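Local coordinates for protein siroheme decarboxylase (PDB 4CH7) that decarboxylates siroheme, probably by way of the monodecarboxylated form, to 12,18-didecarboxysiroheme in the biosynthesis of heme d1, at residues T169-R174 with L197-E202. Numbering follows the deposited sequence.
Sequences TEEEKR and LRMSEE
Met199, a selenomethionine, reaches across to Glu171 and meets the carboxylate with its terminal methyl. Its CB already points toward 169-174; CG lies between the backbone N and the carbonyl carbon (chi1 61°), and the chain runs extended to SE (chi2 174°). CB, CG and SE make no close approach to 169-174; a bend at chi3 brings CE alone to the acid. There Met199 CE stands 3.9 Å from Glu171 OE2 and 4.0 Å from Glu171 CD, a van der Waals touch with no hydrogen bond. Glu171 comes from the opposite direction, its chain fully extended with CG anti to the backbone N (chi1 -179°). Its other oxygen, OE1, forms a salt bridge with Lys207, a residue Met199 also touches. A second, looser touch joins the aliphatic root of Arg174 to Leu197, with Arg174 CB 4.2 Å from Leu197 CD2. Beyond CB the arginine bends at chi3 and folds back over its own helix, where Glu171 CA sits 3.4 Å above one guanidinium face, offset toward its rim. At the start of this helix Thr169 and Glu172 form a capping box: Glu172 N donates to Thr169 OG1 (3.2 Å) and Thr169 N to Glu172 OE1 (2.8 Å). On the other segment, Met199 lies between the Schellman motif at Arg198 and the N-cap at Ser200. This small surface contact belongs to the second helix-turn-helix domain: it sets the first turn of helix 170-179 against the turn between helices 191-196 and 201-213, with Leu197 also touching Ile175 and Ile178, and both Leu197 and Met199 touching Leu204.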
loop_
_atom_site.group_PDB
_atom_site.type_symbol
_atom_site.label_atom_id
_atom_site.label_comp_id
_atom_site.label_asym_id
_atom_site.label_seq_id
_atom_site.Cartn_x
_atom_site.Cartn_y
_atom_site.Cartn_z
ATOM N N THR A 169 19.473 -9.386 -1.945
ATOM C CA THR A 169 20.533 -9.831 -1.051
ATOM C C THR A 169 20.251 -9.295 0.346
ATOM O O THR A 169 19.416 -8.409 0.516
ATOM C CB THR A 169 21.915 -9.334 -1.514
ATOM O OG1 THR A 169 21.998 -7.911 -1.358
ATOM C CG2 THR A 169 22.154 -9.697 -2.972
ATOM N N GLU A 170 20.940 -9.834 1.344
ATOM C CA GLU A 170 20.748 -9.385 2.718
ATOM C C GLU A 170 21.226 -7.946 2.905
ATOM O O GLU A 170 20.782 -7.257 3.821
ATOM C CB GLU A 170 21.458 -10.324 3.693
ATOM C CG GLU A 170 20.987 -11.769 3.606
ATOM C CD GLU A 170 19.543 -11.946 4.037
ATOM O OE1 GLU A 170 19.124 -11.286 5.010
ATOM O OE2 GLU A 170 18.828 -12.752 3.406
ATOM N N GLU A 171 22.123 -7.496 2.033
ATOM C CA GLU A 171 22.578 -6.108 2.062
ATOM C C GLU A 171 21.476 -5.176 1.570
ATOM O O GLU A 171 21.207 -4.140 2.182
ATOM C CB GLU A 171 23.834 -5.920 1.208
ATOM C CG GLU A 171 24.375 -4.496 1.229
ATOM C CD GLU A 171 25.618 -4.324 0.385
ATOM O OE1 GLU A 171 25.490 -4.201 -0.850
ATOM O OE2 GLU A 171 26.723 -4.303 0.963
ATOM N N GLU A 172 20.841 -5.550 0.462
ATOM C CA GLU A 172 19.735 -4.779 -0.091
ATOM C C GLU A 172 18.555 -4.753 0.880
ATOM O O GLU A 172 17.824 -3.765 0.951
ATOM C CB GLU A 172 19.308 -5.346 -1.450
ATOM C CG GLU A 172 20.356 -5.185 -2.554
ATOM C CD GLU A 172 20.035 -5.993 -3.799
ATOM O OE1 GLU A 172 19.502 -7.113 -3.663
ATOM O OE2 GLU A 172 20.323 -5.510 -4.914
ATOM N N LYS A 173 18.377 -5.841 1.627
ATOM C CA LYS A 173 17.347 -5.905 2.659
ATOM C C LYS A 173 17.623 -4.887 3.759
ATOM O O LYS A 173 16.718 -4.175 4.194
ATOM C CB LYS A 173 17.269 -7.309 3.261
ATOM C CG LYS A 173 16.623 -8.351 2.360
ATOM C CD LYS A 173 16.392 -9.649 3.122
ATOM C CE LYS A 173 15.805 -10.729 2.228
ATOM N NZ LYS A 173 15.548 -11.995 2.980
ATOM N N ARG A 174 18.876 -4.829 4.206
ATOM C CA ARG A 174 19.296 -3.856 5.214
ATOM C C ARG A 174 19.129 -2.430 4.694
ATOM O O ARG A 174 18.678 -1.544 5.420
ATOM C CB ARG A 174 20.755 -4.082 5.615
ATOM C CG ARG A 174 21.022 -5.379 6.361
ATOM C CD ARG A 174 22.414 -5.372 6.984
ATOM N NE ARG A 174 23.462 -5.088 6.006
ATOM C CZ ARG A 174 24.126 -6.020 5.329
ATOM N NH1 ARG A 174 23.855 -7.303 5.520
ATOM N NH2 ARG A 174 25.065 -5.673 4.460
ATOM N N LEU A 197 25.345 1.736 7.254
ATOM C CA LEU A 197 25.557 0.613 6.348
ATOM C C LEU A 197 27.039 0.315 6.150
ATOM O O LEU A 197 27.394 -0.585 5.387
ATOM C CB LEU A 197 24.878 0.876 5.002
ATOM C CG LEU A 197 23.355 0.919 5.085
ATOM C CD1 LEU A 197 22.739 1.426 3.794
ATOM C CD2 LEU A 197 22.811 -0.452 5.434
ATOM N N ARG A 198 27.890 1.067 6.848
ATOM C CA ARG A 198 29.341 0.906 6.771
ATOM C C ARG A 198 29.865 1.071 5.347
ATOM O O ARG A 198 30.779 0.357 4.927
ATOM C CB ARG A 198 29.765 -0.456 7.329
ATOM C CG ARG A 198 29.308 -0.717 8.758
ATOM C CD ARG A 198 30.041 0.174 9.748
ATOM N NE ARG A 198 29.828 -0.269 11.122
ATOM C CZ ARG A 198 28.937 0.262 11.952
ATOM N NH1 ARG A 198 28.177 1.274 11.557
ATOM N NH2 ARG A 198 28.810 -0.214 13.185
HETATM N N MSE A 199 29.281 2.009 4.607
HETATM C CA MSE A 199 29.714 2.283 3.245
HETATM C C MSE A 199 29.716 3.783 2.976
HETATM O O MSE A 199 29.237 4.569 3.795
HETATM C CB MSE A 199 28.831 1.542 2.231
HETATM C CG MSE A 199 27.353 1.917 2.264
HETATM SE SE MSE A 199 26.308 1.078 0.847
HETATM C CE MSE A 199 25.892 -0.604 1.701
ATOM N N SER A 200 30.270 4.177 1.835
ATOM C CA SER A 200 30.265 5.578 1.440
ATOM C C SER A 200 28.884 5.956 0.917
ATOM O O SER A 200 28.060 5.082 0.633
ATOM C CB SER A 200 31.318 5.836 0.365
ATOM O OG SER A 200 30.943 5.249 -0.868
ATOM N N GLU A 201 28.626 7.257 0.813
ATOM C CA GLU A 201 27.394 7.742 0.204
ATOM C C GLU A 201 27.355 7.297 -1.250
ATOM O O GLU A 201 26.310 6.900 -1.762
ATOM C CB GLU A 201 27.329 9.268 0.257
ATOM C CG GLU A 201 27.057 9.866 1.625
ATOM C CD GLU A 201 27.293 11.361 1.648
ATOM O OE1 GLU A 201 28.469 11.768 1.706
ATOM O OE2 GLU A 201 26.307 12.126 1.606
ATOM N N GLU A 202 28.509 7.381 -1.905
ATOM C CA GLU A 202 28.636 7.024 -3.312
ATOM C C GLU A 202 28.240 5.569 -3.540
ATOM O O GLU A 202 27.564 5.250 -4.519
ATOM C CB GLU A 202 30.070 7.264 -3.793
ATOM C CG GLU A 202 30.263 7.101 -5.296
ATOM C CD GLU A 202 31.702 7.282 -5.728
ATOM O OE1 GLU A 202 32.161 8.438 -5.813
ATOM O OE2 GLU A 202 32.375 6.262 -5.984
#